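Local structure of pyridine nucleotide-disulphide oxidoreductase dimerisation region (Escherichia coli BL21, 6KYY) at residues 56-61 against 157-162; 153-158 against 178-183; 213-218 against 341-346; 239-244 against 251-256; 401-404 against 408-411. The protein is an FAD-dependent flavoprotein disulfide reductase of the pyridine nucleotide-disulphide oxidoreductase family, probably involved in resistance to reactive chlorine species. All blocks are in the same frame, centred on the assembly; numbering follows the deposited sequence.

Interaction 1: residues 56-61 against 157-162; sequences IPTKTL and GLLNLK. With FAD (flavin-adenine dinucleotide), chain N.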
# COMPACT_ATOMS: atom_id res chain seq x y z
N ILE B 56 0.50 -9.26 -14.18
CA ILE B 56 1.85 -9.39 -13.66
C ILE B 56 2.89 -8.80 -14.62
O ILE B 56 3.70 -7.97 -14.18
CB ILE B 56 2.18 -10.85 -13.31
CG1 ILE B 56 1.10 -11.40 -12.37
CG2 ILE B 56 3.56 -10.95 -12.67
CD1 ILE B 56 1.54 -12.60 -11.57
N PRO B 57 2.91 -9.15 -15.91
CA PRO B 57 3.90 -8.51 -16.79
C PRO B 57 3.66 -7.02 -16.95
O PRO B 57 4.62 -6.24 -17.03
CB PRO B 57 3.73 -9.26 -18.12
CG PRO B 57 2.33 -9.75 -18.09
CD PRO B 57 2.08 -10.11 -16.66
N THR B 58 2.39 -6.59 -17.00
CA THR B 58 2.08 -5.17 -17.13
C THR B 58 2.61 -4.39 -15.93
O THR B 58 3.32 -3.39 -16.09
CB THR B 58 0.57 -4.98 -17.27
OG1 THR B 58 0.05 -5.91 -18.22
CG2 THR B 58 0.24 -3.57 -17.71
N LYS B 59 2.29 -4.84 -14.72
CA LYS B 59 2.67 -4.11 -13.52
C LYS B 59 4.16 -4.24 -13.23
O LYS B 59 4.76 -3.32 -12.66
CB LYS B 59 1.85 -4.60 -12.32
CG LYS B 59 0.50 -3.90 -12.13
CD LYS B 59 -0.25 -3.75 -13.45
CE LYS B 59 -1.71 -4.14 -13.31
NZ LYS B 59 -2.44 -4.05 -14.61
N THR B 60 4.76 -5.38 -13.58
CA THR B 60 6.21 -5.53 -13.49
C THR B 60 6.92 -4.42 -14.26
O THR B 60 7.91 -3.85 -13.78
CB THR B 60 6.64 -6.90 -14.01
OG1 THR B 60 5.94 -7.93 -13.31
CG2 THR B 60 8.14 -7.11 -13.84
N LEU B 61 6.42 -4.10 -15.45
CA LEU B 61 7.04 -3.06 -16.26
C LEU B 61 6.76 -1.67 -15.70
O LEU B 61 7.63 -0.80 -15.73
CB LEU B 61 6.56 -3.18 -17.71
CG LEU B 61 7.25 -4.28 -18.51
CD1 LEU B 61 6.29 -4.91 -19.51
CD2 LEU B 61 8.49 -3.75 -19.21
N GLY B 157 1.18 -8.67 -27.80
CA GLY B 157 2.37 -8.49 -28.61
C GLY B 157 3.20 -7.28 -28.21
O GLY B 157 4.40 -7.24 -28.47
N LEU B 158 2.57 -6.28 -27.58
CA LEU B 158 3.32 -5.09 -27.20
C LEU B 158 4.25 -5.35 -26.02
O LEU B 158 5.30 -4.72 -25.92
CB LEU B 158 2.36 -3.94 -26.87
CG LEU B 158 3.03 -2.57 -26.84
CD1 LEU B 158 3.29 -2.07 -28.25
CD2 LEU B 158 2.20 -1.56 -26.06
N LEU B 159 3.88 -6.28 -25.14
CA LEU B 159 4.73 -6.61 -24.00
C LEU B 159 5.94 -7.45 -24.39
O LEU B 159 6.78 -7.74 -23.52
CB LEU B 159 3.91 -7.35 -22.93
CG LEU B 159 2.82 -6.52 -22.25
CD1 LEU B 159 2.08 -7.35 -21.22
CD2 LEU B 159 3.42 -5.28 -21.61
N ASN B 160 6.05 -7.85 -25.65
CA ASN B 160 7.18 -8.64 -26.14
C ASN B 160 8.03 -7.87 -27.13
O ASN B 160 8.81 -8.48 -27.88
CB ASN B 160 6.68 -9.95 -26.76
CG ASN B 160 6.10 -10.90 -25.73
OD1 ASN B 160 6.68 -11.10 -24.66
ND2 ASN B 160 4.96 -11.49 -26.05
N LEU B 161 7.91 -6.54 -27.16
CA LEU B 161 8.71 -5.73 -28.06
C LEU B 161 10.20 -5.88 -27.73
O LEU B 161 10.59 -6.10 -26.58
CB LEU B 161 8.30 -4.26 -27.97
CG LEU B 161 7.06 -3.83 -28.74
CD1 LEU B 161 6.94 -2.32 -28.78
CD2 LEU B 161 7.07 -4.41 -30.15
N LYS B 162 11.03 -5.77 -28.77
CA LYS B 162 12.47 -5.88 -28.61
C LYS B 162 13.15 -4.54 -28.41
O LYS B 162 14.27 -4.49 -27.89
CB LYS B 162 13.09 -6.58 -29.82
CG LYS B 162 12.49 -7.95 -30.12
CD LYS B 162 13.22 -9.05 -29.35
CE LYS B 162 13.30 -10.33 -30.16
NZ LYS B 162 14.32 -10.24 -31.24
PA FAD N . -8.14 -16.35 -18.01
O1A FAD N . -8.37 -15.41 -19.13
O2A FAD N . -7.14 -15.89 -16.94
O5B FAD N . -7.71 -17.76 -18.54
C5B FAD N . -7.97 -18.15 -19.91
C4B FAD N . -7.20 -19.41 -20.21
O4B FAD N . -8.03 -20.34 -20.93
C3B FAD N . -5.94 -19.21 -21.05
O3B FAD N . -4.85 -19.94 -20.51
C2B FAD N . -6.36 -19.72 -22.43
O2B FAD N . -5.25 -20.26 -23.16
C1B FAD N . -7.33 -20.83 -22.05
N9A FAD N . -8.30 -21.17 -23.09
C8A FAD N . -9.06 -20.31 -23.83
N7A FAD N . -9.85 -20.90 -24.70
C5A FAD N . -9.58 -22.25 -24.52
C6A FAD N . -10.09 -23.41 -25.14
N6A FAD N . -11.01 -23.39 -26.10
N1A FAD N . -9.61 -24.60 -24.72
C2A FAD N . -8.69 -24.62 -23.75
N3A FAD N . -8.14 -23.60 -23.10
C4A FAD N . -8.63 -22.43 -23.53
N1 FAD N . -7.42 -7.82 -13.78
C2 FAD N . -7.29 -7.27 -12.54
O2 FAD N . -7.97 -7.66 -11.58
N3 FAD N . -6.37 -6.25 -12.34
C4 FAD N . -5.55 -5.68 -13.29
O4 FAD N . -4.77 -4.78 -12.98
C4X FAD N . -5.70 -6.27 -14.61
N5 FAD N . -4.94 -5.83 -15.57
C5X FAD N . -5.08 -6.39 -16.83
C6 FAD N . -4.29 -5.91 -17.87
C7 FAD N . -4.39 -6.45 -19.15
C7M FAD N . -3.52 -5.91 -20.25
C8 FAD N . -5.31 -7.48 -19.39
C8M FAD N . -5.44 -8.09 -20.77
C9 FAD N . -6.10 -7.97 -18.36
C9A FAD N . -5.99 -7.43 -17.08
N10 FAD N . -6.78 -7.90 -16.01
C10 FAD N . -6.66 -7.34 -14.76
C1' FAD N . -7.76 -8.97 -16.21
C2' FAD N . -7.21 -10.36 -15.90
O2' FAD N . -6.15 -10.69 -16.80
C3' FAD N . -8.33 -11.39 -16.05
O3' FAD N . -9.56 -10.78 -15.70
C4' FAD N . -8.14 -12.65 -15.20
O4' FAD N . -7.04 -13.41 -15.71
C5' FAD N . -9.39 -13.51 -15.14
O5' FAD N . -9.41 -14.38 -16.28
P FAD N . -10.28 -15.70 -16.29
O1P FAD N . -10.25 -16.34 -14.89
O2P FAD N . -11.64 -15.42 -16.81
O3P FAD N . -9.51 -16.67 -17.27

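Interaction 2: residues 153-158 against 178-183; sequences YDSTGL and VEFASM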
# COMPACT_ATOMS: atom_id res chain seq x y z
N TYR B 153 0.10 -3.80 -32.92
CA TYR B 153 0.24 -4.81 -31.88
C TYR B 153 -1.01 -4.87 -31.02
O TYR B 153 -1.74 -3.88 -30.87
CB TYR B 153 1.45 -4.55 -30.98
CG TYR B 153 2.77 -4.55 -31.71
CD1 TYR B 153 3.43 -5.75 -32.00
CD2 TYR B 153 3.37 -3.37 -32.11
CE1 TYR B 153 4.64 -5.75 -32.66
CE2 TYR B 153 4.58 -3.36 -32.77
CZ TYR B 153 5.21 -4.56 -33.05
OH TYR B 153 6.42 -4.56 -33.71
N ASP B 154 -1.25 -6.04 -30.45
CA ASP B 154 -2.22 -6.24 -29.39
C ASP B 154 -1.55 -5.94 -28.04
O ASP B 154 -0.37 -5.62 -27.97
CB ASP B 154 -2.76 -7.66 -29.42
CG ASP B 154 -1.66 -8.70 -29.43
OD1 ASP B 154 -1.95 -9.89 -29.19
OD2 ASP B 154 -0.50 -8.32 -29.72
N SER B 155 -2.32 -6.06 -26.96
CA SER B 155 -1.74 -5.95 -25.63
C SER B 155 -0.70 -7.04 -25.39
O SER B 155 0.33 -6.80 -24.75
CB SER B 155 -2.83 -6.01 -24.56
OG SER B 155 -2.32 -6.45 -23.31
N THR B 156 -0.95 -8.23 -25.92
CA THR B 156 -0.01 -9.34 -25.77
C THR B 156 1.29 -9.07 -26.53
O THR B 156 2.38 -9.24 -25.99
CB THR B 156 -0.65 -10.64 -26.26
OG1 THR B 156 -2.00 -10.72 -25.78
CG2 THR B 156 0.14 -11.84 -25.77
N GLY B 157 1.18 -8.67 -27.80
CA GLY B 157 2.37 -8.49 -28.61
C GLY B 157 3.20 -7.28 -28.21
O GLY B 157 4.40 -7.24 -28.47
N LEU B 158 2.57 -6.28 -27.58
CA LEU B 158 3.32 -5.09 -27.20
C LEU B 158 4.25 -5.35 -26.02
O LEU B 158 5.30 -4.72 -25.92
CB LEU B 158 2.36 -3.94 -26.87
CG LEU B 158 3.03 -2.57 -26.84
CD1 LEU B 158 3.29 -2.07 -28.25
CD2 LEU B 158 2.20 -1.56 -26.06
N VAL B 178 -4.71 3.60 -21.12
CA VAL B 178 -4.12 4.62 -20.25
C VAL B 178 -3.01 4.02 -19.40
O VAL B 178 -1.98 4.66 -19.14
CB VAL B 178 -5.21 5.28 -19.39
CG1 VAL B 178 -4.60 6.27 -18.42
CG2 VAL B 178 -6.24 5.98 -20.28
N GLU B 179 -3.21 2.78 -18.95
CA GLU B 179 -2.15 2.06 -18.24
C GLU B 179 -0.89 1.98 -19.08
O GLU B 179 0.22 2.24 -18.59
CB GLU B 179 -2.64 0.65 -17.87
CG GLU B 179 -2.14 0.13 -16.54
CD GLU B 179 -3.02 -0.98 -15.99
OE1 GLU B 179 -4.01 -0.66 -15.29
OE2 GLU B 179 -2.74 -2.16 -16.28
N PHE B 180 -1.03 1.62 -20.36
CA PHE B 180 0.11 1.56 -21.26
C PHE B 180 0.64 2.95 -21.62
O PHE B 180 1.81 3.07 -22.00
CB PHE B 180 -0.27 0.80 -22.53
CG PHE B 180 -0.09 -0.68 -22.42
CD1 PHE B 180 1.18 -1.24 -22.45
CD2 PHE B 180 -1.18 -1.52 -22.28
CE1 PHE B 180 1.35 -2.61 -22.34
CE2 PHE B 180 -1.02 -2.88 -22.18
CZ PHE B 180 0.25 -3.43 -22.21
N ALA B 181 -0.20 3.98 -21.51
CA ALA B 181 0.26 5.33 -21.81
C ALA B 181 1.34 5.77 -20.83
O ALA B 181 2.42 6.20 -21.24
CB ALA B 181 -0.92 6.30 -21.78
N SER B 182 1.07 5.66 -19.53
CA SER B 182 2.05 6.06 -18.53
C SER B 182 3.27 5.15 -18.56
O SER B 182 4.41 5.62 -18.41
CB SER B 182 1.43 6.05 -17.13
OG SER B 182 0.08 6.48 -17.17
N MET B 183 3.06 3.84 -18.75
CA MET B 183 4.17 2.89 -18.68
C MET B 183 5.24 3.20 -19.72
O MET B 183 6.44 3.19 -19.42
CB MET B 183 3.65 1.46 -18.85
CG MET B 183 4.75 0.41 -18.86
SD MET B 183 4.37 -0.99 -19.92
CE MET B 183 2.96 -1.68 -19.05

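Interaction 3: residues 213-218 against 341-346; sequences ATILRD and MTPPLS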
# COMPACT_ATOMS: atom_id res chain seq x y z
N ALA B 213 -5.49 13.58 -17.21
CA ALA B 213 -5.04 14.08 -18.50
C ALA B 213 -3.81 14.97 -18.36
O ALA B 213 -2.87 14.87 -19.16
CB ALA B 213 -6.17 14.83 -19.20
N THR B 214 -3.79 15.84 -17.34
CA THR B 214 -2.65 16.73 -17.17
C THR B 214 -1.43 15.98 -16.64
O THR B 214 -0.29 16.33 -16.99
CB THR B 214 -3.00 17.89 -16.24
OG1 THR B 214 -3.12 17.41 -14.89
CG2 THR B 214 -4.31 18.54 -16.66
N ILE B 215 -1.63 14.97 -15.78
CA ILE B 215 -0.51 14.13 -15.37
C ILE B 215 0.09 13.43 -16.59
O ILE B 215 1.31 13.35 -16.74
CB ILE B 215 -0.96 13.11 -14.31
CG1 ILE B 215 -1.28 13.82 -12.99
CG2 ILE B 215 0.10 12.05 -14.09
CD1 ILE B 215 -1.78 12.88 -11.91
N LEU B 216 -0.77 12.92 -17.48
CA LEU B 216 -0.29 12.28 -18.69
C LEU B 216 0.27 13.29 -19.69
O LEU B 216 1.22 12.98 -20.42
CB LEU B 216 -1.41 11.46 -19.34
CG LEU B 216 -1.80 10.16 -18.63
CD1 LEU B 216 -2.93 9.47 -19.38
CD2 LEU B 216 -0.60 9.25 -18.51
N ARG B 217 -0.30 14.50 -19.74
CA ARG B 217 0.15 15.48 -20.72
C ARG B 217 1.56 15.97 -20.41
O ARG B 217 2.38 16.11 -21.32
CB ARG B 217 -0.82 16.66 -20.77
CG ARG B 217 -0.40 17.76 -21.73
CD ARG B 217 -1.22 19.02 -21.55
NE ARG B 217 -2.61 18.73 -21.22
CZ ARG B 217 -3.25 19.25 -20.17
NH1 ARG B 217 -2.62 20.08 -19.35
NH2 ARG B 217 -4.52 18.93 -19.94
N ASP B 218 1.86 16.23 -19.13
CA ASP B 218 3.18 16.72 -18.76
C ASP B 218 4.26 15.67 -18.98
O ASP B 218 5.45 16.02 -19.04
CB ASP B 218 3.18 17.19 -17.31
CG ASP B 218 2.17 18.30 -17.06
OD1 ASP B 218 1.67 18.40 -15.92
OD2 ASP B 218 1.88 19.06 -18.01
N MET B 341 -1.67 3.59 -13.38
CA MET B 341 -0.78 4.61 -13.92
C MET B 341 0.31 4.94 -12.91
O MET B 341 0.69 4.10 -12.09
CB MET B 341 -1.54 5.90 -14.25
CG MET B 341 -2.57 5.81 -15.33
SD MET B 341 -3.31 7.44 -15.48
CE MET B 341 -3.88 7.70 -13.80
N THR B 342 0.79 6.18 -12.98
CA THR B 342 1.68 6.74 -11.97
C THR B 342 1.29 8.20 -11.81
O THR B 342 1.63 9.04 -12.66
CB THR B 342 3.15 6.60 -12.36
OG1 THR B 342 3.47 5.22 -12.58
CG2 THR B 342 4.05 7.14 -11.25
N PRO B 343 0.56 8.55 -10.74
CA PRO B 343 0.09 7.66 -9.67
C PRO B 343 -1.19 6.91 -10.04
O PRO B 343 -2.00 7.41 -10.82
CB PRO B 343 -0.16 8.62 -8.52
CG PRO B 343 -0.58 9.89 -9.18
CD PRO B 343 0.14 9.95 -10.51
N PRO B 344 -1.37 5.71 -9.48
CA PRO B 344 -2.53 4.89 -9.84
C PRO B 344 -3.85 5.48 -9.36
O PRO B 344 -3.92 6.18 -8.34
CB PRO B 344 -2.25 3.54 -9.17
CG PRO B 344 -1.20 3.82 -8.14
CD PRO B 344 -0.41 4.98 -8.64
N LEU B 345 -4.91 5.18 -10.11
CA LEU B 345 -6.26 5.67 -9.84
C LEU B 345 -7.10 4.50 -9.32
O LEU B 345 -7.42 3.58 -10.08
CB LEU B 345 -6.88 6.27 -11.10
CG LEU B 345 -8.27 6.92 -11.04
CD1 LEU B 345 -9.38 5.91 -11.33
CD2 LEU B 345 -8.51 7.62 -9.71
N SER B 346 -7.47 4.55 -8.05
CA SER B 346 -8.28 3.52 -7.42
C SER B 346 -9.65 4.08 -7.07
O SER B 346 -9.79 5.26 -6.72
CB SER B 346 -7.60 2.97 -6.17
OG SER B 346 -6.43 2.26 -6.51

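Interaction 4: residues 239-244 against 251-256; sequences VQVHSE and DALLIA. With CU (copper (II) ion), chain U.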
# COMPACT_ATOMS: atom_id res chain seq x y z
N VAL B 239 4.12 3.27 -38.64
CA VAL B 239 2.70 3.04 -38.87
C VAL B 239 2.00 4.36 -39.09
O VAL B 239 2.20 5.33 -38.34
CB VAL B 239 2.09 2.28 -37.68
CG1 VAL B 239 0.66 1.85 -38.01
CG2 VAL B 239 2.94 1.08 -37.33
N GLN B 240 1.16 4.42 -40.12
CA GLN B 240 0.37 5.60 -40.43
C GLN B 240 -1.10 5.28 -40.20
O GLN B 240 -1.64 4.35 -40.82
CB GLN B 240 0.59 6.06 -41.88
CG GLN B 240 1.84 6.88 -42.08
CD GLN B 240 3.05 6.03 -42.41
OE1 GLN B 240 2.91 4.89 -42.87
NE2 GLN B 240 4.24 6.56 -42.17
N VAL B 241 -1.75 6.04 -39.33
CA VAL B 241 -3.18 5.91 -39.09
C VAL B 241 -3.87 7.13 -39.70
O VAL B 241 -3.51 8.27 -39.40
CB VAL B 241 -3.50 5.73 -37.59
CG1 VAL B 241 -2.62 4.64 -37.00
CG2 VAL B 241 -3.34 7.02 -36.79
N HIS B 242 -4.80 6.87 -40.61
CA HIS B 242 -5.51 7.93 -41.31
C HIS B 242 -6.85 8.18 -40.65
O HIS B 242 -7.56 7.24 -40.28
CB HIS B 242 -5.71 7.57 -42.79
CG HIS B 242 -4.46 7.15 -43.48
ND1 HIS B 242 -3.79 7.97 -44.37
CD2 HIS B 242 -3.76 6.00 -43.43
CE1 HIS B 242 -2.73 7.33 -44.83
NE2 HIS B 242 -2.68 6.13 -44.27
N SER B 243 -7.21 9.46 -40.53
CA SER B 243 -8.38 9.82 -39.74
C SER B 243 -9.35 10.70 -40.53
O SER B 243 -9.35 10.70 -41.76
CB SER B 243 -7.95 10.54 -38.46
OG SER B 243 -7.65 9.60 -37.44
N GLU B 244 -10.20 11.42 -39.79
CA GLU B 244 -11.23 12.27 -40.38
C GLU B 244 -10.65 13.19 -41.45
O GLU B 244 -11.02 13.11 -42.63
CB GLU B 244 -11.92 13.10 -39.29
CG GLU B 244 -12.09 12.41 -37.91
CD GLU B 244 -10.78 12.26 -37.13
OE1 GLU B 244 -10.45 11.11 -36.78
OE2 GLU B 244 -10.06 13.27 -36.90
N ASP B 251 5.64 4.86 -34.32
CA ASP B 251 6.56 3.74 -34.47
C ASP B 251 5.86 2.40 -34.25
O ASP B 251 6.14 1.42 -34.95
CB ASP B 251 7.74 3.89 -33.52
CG ASP B 251 8.71 4.97 -33.95
OD1 ASP B 251 9.21 4.90 -35.09
OD2 ASP B 251 8.96 5.90 -33.15
N ALA B 252 4.96 2.34 -33.27
CA ALA B 252 4.18 1.14 -32.99
C ALA B 252 2.76 1.54 -32.64
O ALA B 252 2.53 2.60 -32.05
CB ALA B 252 4.80 0.31 -31.86
N LEU B 253 1.80 0.69 -33.01
CA LEU B 253 0.39 0.96 -32.79
C LEU B 253 -0.20 -0.15 -31.93
O LEU B 253 -0.19 -1.32 -32.33
CB LEU B 253 -0.36 1.06 -34.12
CG LEU B 253 -1.81 1.54 -33.99
CD1 LEU B 253 -1.87 3.03 -33.75
CD2 LEU B 253 -2.60 1.16 -35.23
N LEU B 254 -0.72 0.21 -30.76
CA LEU B 254 -1.29 -0.74 -29.82
C LEU B 254 -2.81 -0.63 -29.85
O LEU B 254 -3.37 0.46 -29.71
CB LEU B 254 -0.78 -0.48 -28.41
CG LEU B 254 -1.55 -1.18 -27.29
CD1 LEU B 254 -1.13 -2.63 -27.19
CD2 LEU B 254 -1.35 -0.47 -25.96
N ILE B 255 -3.47 -1.78 -30.02
CA ILE B 255 -4.93 -1.84 -30.00
C ILE B 255 -5.37 -2.07 -28.55
O ILE B 255 -5.15 -3.15 -27.99
CB ILE B 255 -5.47 -2.95 -30.91
CG1 ILE B 255 -4.74 -2.94 -32.26
CG2 ILE B 255 -6.97 -2.78 -31.12
CD1 ILE B 255 -4.95 -4.22 -33.05
N ALA B 256 -5.98 -1.05 -27.95
CA ALA B 256 -6.56 -1.19 -26.62
C ALA B 256 -8.05 -0.90 -26.69
O ALA B 256 -8.54 0.04 -26.05
CB ALA B 256 -5.87 -0.26 -25.63
CU CU U . -4.88 9.90 -44.63

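Interaction 5: residues 401-404 against 408-411; sequences LLCV and EMIN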
# COMPACT_ATOMS: atom_id res chain seq x y z
N LEU B 401 -9.44 7.73 -5.33
CA LEU B 401 -8.11 7.79 -4.74
C LEU B 401 -7.09 7.79 -5.87
O LEU B 401 -6.72 6.73 -6.38
CB LEU B 401 -7.90 6.63 -3.77
CG LEU B 401 -8.90 6.62 -2.60
CD1 LEU B 401 -8.49 5.61 -1.55
CD2 LEU B 401 -9.03 8.00 -1.99
N LEU B 402 -6.66 8.98 -6.27
CA LEU B 402 -5.64 9.17 -7.30
C LEU B 402 -4.35 9.54 -6.58
O LEU B 402 -4.03 10.71 -6.40
CB LEU B 402 -6.07 10.24 -8.29
CG LEU B 402 -5.17 10.46 -9.51
CD1 LEU B 402 -4.86 9.15 -10.20
CD2 LEU B 402 -5.82 11.44 -10.48
N CYS B 403 -3.60 8.52 -6.16
CA CYS B 403 -2.40 8.74 -5.37
C CYS B 403 -1.46 7.56 -5.56
O CYS B 403 -1.83 6.53 -6.13
CB CYS B 403 -2.74 8.90 -3.89
SG CYS B 403 -4.01 7.76 -3.33
N VAL B 404 -0.23 7.72 -5.08
CA VAL B 404 0.68 6.59 -4.99
C VAL B 404 0.15 5.62 -3.95
O VAL B 404 -0.37 6.02 -2.90
CB VAL B 404 2.10 7.07 -4.65
CG1 VAL B 404 2.82 7.54 -5.90
CG2 VAL B 404 2.05 8.18 -3.62
N GLU B 408 -3.83 -0.04 -2.59
CA GLU B 408 -3.87 -0.68 -1.28
C GLU B 408 -4.90 -0.05 -0.35
O GLU B 408 -5.77 -0.75 0.18
CB GLU B 408 -2.49 -0.64 -0.62
CG GLU B 408 -1.35 -1.10 -1.52
CD GLU B 408 -1.23 -2.62 -1.58
OE1 GLU B 408 -2.10 -3.31 -1.02
OE2 GLU B 408 -0.25 -3.10 -2.19
N MET B 409 -4.83 1.27 -0.16
CA MET B 409 -5.73 1.93 0.78
C MET B 409 -7.17 1.98 0.29
O MET B 409 -8.07 2.24 1.09
CB MET B 409 -5.22 3.35 1.07
CG MET B 409 -5.55 4.35 -0.01
SD MET B 409 -4.68 5.91 0.21
CE MET B 409 -3.25 5.59 -0.81
N ILE B 410 -7.40 1.75 -1.01
CA ILE B 410 -8.78 1.69 -1.50
C ILE B 410 -9.51 0.51 -0.88
O ILE B 410 -10.74 0.54 -0.72
CB ILE B 410 -8.80 1.62 -3.04
CG1 ILE B 410 -10.22 1.83 -3.58
CG2 ILE B 410 -8.23 0.30 -3.54
CD1 ILE B 410 -10.74 3.24 -3.38
N ASN B 411 -8.78 -0.54 -0.49
CA ASN B 411 -9.39 -1.65 0.22
C ASN B 411 -9.81 -1.26 1.63
O ASN B 411 -10.68 -1.91 2.21
CB ASN B 411 -8.42 -2.84 0.27
CG ASN B 411 -7.97 -3.27 -1.11
OD1 ASN B 411 -8.76 -3.77 -1.91
ND2 ASN B 411 -6.68 -3.09 -1.40

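Interaction 1: residues 56-61 against 157-162
L159 turns its CG anti to its own carbonyl carbon (chi1 -66°) and keeps an extended chi2 of 180°, which sends both methyls toward helix 55-65. L61 takes a similar first torsion and points from that helix toward L159. The two methyls of L159 divide the surface: CD1 lies 4.0 Å from CG of the P57 ring and 3.9 Å from T58 OG1, while CD2 meets L61 CD1 at 3.6 Å. P57 and L61 are one helical turn apart, so a single leucine spans that turn. T58 OG1 itself bonds to G54 O, and its touch on L159 is packing alone. On the flavin side, K59 NZ donates to FAD O4 (2.9 Å) and N5 (3.2 Å) and pairs with E179. C55 opens this helix and, with C50, binds copper(II) here; the pair's redox-active disulfide is not present in this structure. K78 of helix 71-94 bonds to L159 O, helix 175-186 lies against T58 and L159, and Y153 of strand 152-153 touches L158 and L161.

Interaction 2: residues 153-158 against 178-183
L158 and F180 make the close half of this contact. L158 CD2 rests 3.8 Å from F180 CD1 and 4.0 Å from CE1, at an oblique angle to the ring, as the two side chains slide past each other in opposite directions. L158 carries its branch trans to the main-chain nitrogen (chi1 -164°), which takes CD2 from the short helix 155-158 to the phenyl group. Both residues are buried, and L254 of the neighbouring strand touches each of them. F180 belongs to helix 175-186, which follows strand 167-171 through a glycine-rich turn of GxGxxG type; this strand-turn-helix unit is consistent with the second Rossmann-type domain of the family, which in relatives binds the pyridine nucleotide. The other half of the contact is looser: S155 OG lies 4.0 Å from F180 CE2 and 4.1 Å from CZ, again obliquely, and S155 is partly exposed and also touches the FAD. Its short helix is capped by D154, whose OD2 accepts from G157 N at 2.6 Å, with an N-H...O angle of 141°. The donor stands well above the carboxylate plane, 56° out of it, and D154, like S155, is partly exposed.

Interaction 3: residues 213-218 against 341-346
I215 and L216 of helix 206-218, in the Rossmann-type part of the chain, pack on M341, T342 and P343 of the dimerisation region. The contact thus joins two parts of the family's fold, and the segment 341-346 runs on into strand 345-349 of the antiparallel sheet. Apolar packing carries most of it. I215 and P343 reach toward each other tip to tip, with I215 CD1 3.8 Å from P343 CD, while L216 CD1 makes a longer approach of 4.4 Å to M341 SD. Helix 175-186 covers this second pair, placing S182 against both L216 and M341. Of the polar atoms, T342 O packs against a methyl of the helix, I215 CG2 at 3.7 Å, and T342 OG1 is bonded to Q66 NE2. The peptide bond before P343 is cis. With chi1 of I215 at -69°, CG1 lies opposite the carbonyl carbon and CG2 opposite the main-chain nitrogen; CG2 is also 4.2 Å from P343 CD.

Interaction 4: residues 239-244 against 251-256
The shortest polar bond here, 2.2 Å from H242 ND1 to copper(II), belongs to the strand whose V239 and V241 pack against L253. The other ring nitrogen of H242, NE2, has a weak hydrogen bond to S233 OG on the adjacent strand 231-234. The packing lies apart from the metal. V241 CG1 sits in the fork of L253, 3.7 Å from CD1 and 3.9 Å from CD2. A trans first torsion (chi1 -172°) carries that fork toward V241. Separately, V239 crosses L253 at about a right angle, with CG1 4.1 Å from L253 CB. The second methyl of V239, CG2, lies 4.0 Å from the backbone atom D251 O. D251 OD1 is bonded to Q238 NE2. Strand 239-242 is the middle of a three-stranded antiparallel sheet, and strand 252-255 belongs to the five-stranded parallel sheet, so the valines and the leucine join the two, with V152 and I232 touching both V239 and L253. The chemistry across the interface is therefore almost wholly that of branched aliphatic groups, which implies cohesion through burial of apolar surface, with the copper bond adding nothing directly between the strands.

Interaction 5: residues 401-404 against 408-411
L401 CD1 is the bump of this contact, and the hollow it enters lies between two consecutive helix residues: M409 CG stands 3.6 Å from it and I410 CD1 3.7 Å. The leucine and its two partners cross obliquely, and I410 CD1 also comes within 3.9 Å of L401 CG, so the isoleucine tip lies alongside the leucine branch point. I410 reaches there by setting CG1 opposite its main-chain nitrogen (chi1 -169°), and chi2 near 69° then turns CD1 back toward the strand. M409 continues the contact toward C403 and V404. Its chain is extended as far as SD, and the turn about CG-SD (chi3 94°) brings the methyl CE to the loop beyond the strand, 3.4 Å from C403 SG and 3.6 Å from V404 O. M409 thus borders the leucine with CG and rests CE on sulfur and carbonyl. Within the helix segment, N411 ND2 bonds to E408 O at 3.0 Å, and N411 N reaches the same oxygen from the same face of its plane. E408 and N411 also bond to the second subunit, through M436, S437 and T432 of that chain. Strand 396-402, which carries L401, lies between strands 345-349 and 384-390, and helix 406-418 packs on this antiparallel sheet, with I410 reaching S346 and V348 while L385 touches both L401 and C403.

The five contacts form a chain of neighbours reaching out from the flavin. Interactions 1 and 2 lie side by side, centres 8 Å apart, share G157 and L158, and are bound by the salt bridge K59 NZ to E179 OE2 (2.5 Å); F180 of interaction 2 also touches L159 of interaction 1, CE1 lying 3.5 Å from CD2. Interaction 4 joins interaction 2 through the parallel sheet, Y153 O to I255 N (2.9 Å). On the other side, helix 175-186 hands interaction 2 on to interaction 3 at V178 and S182. Interactions 3 and 5 share the antiparallel sheet, S346 N bonding L401 O (2.8 Å). Interactions 4 and 5, the extremes, have centres 33 Å apart. Interactions 1 and 5 both touch the second subunit.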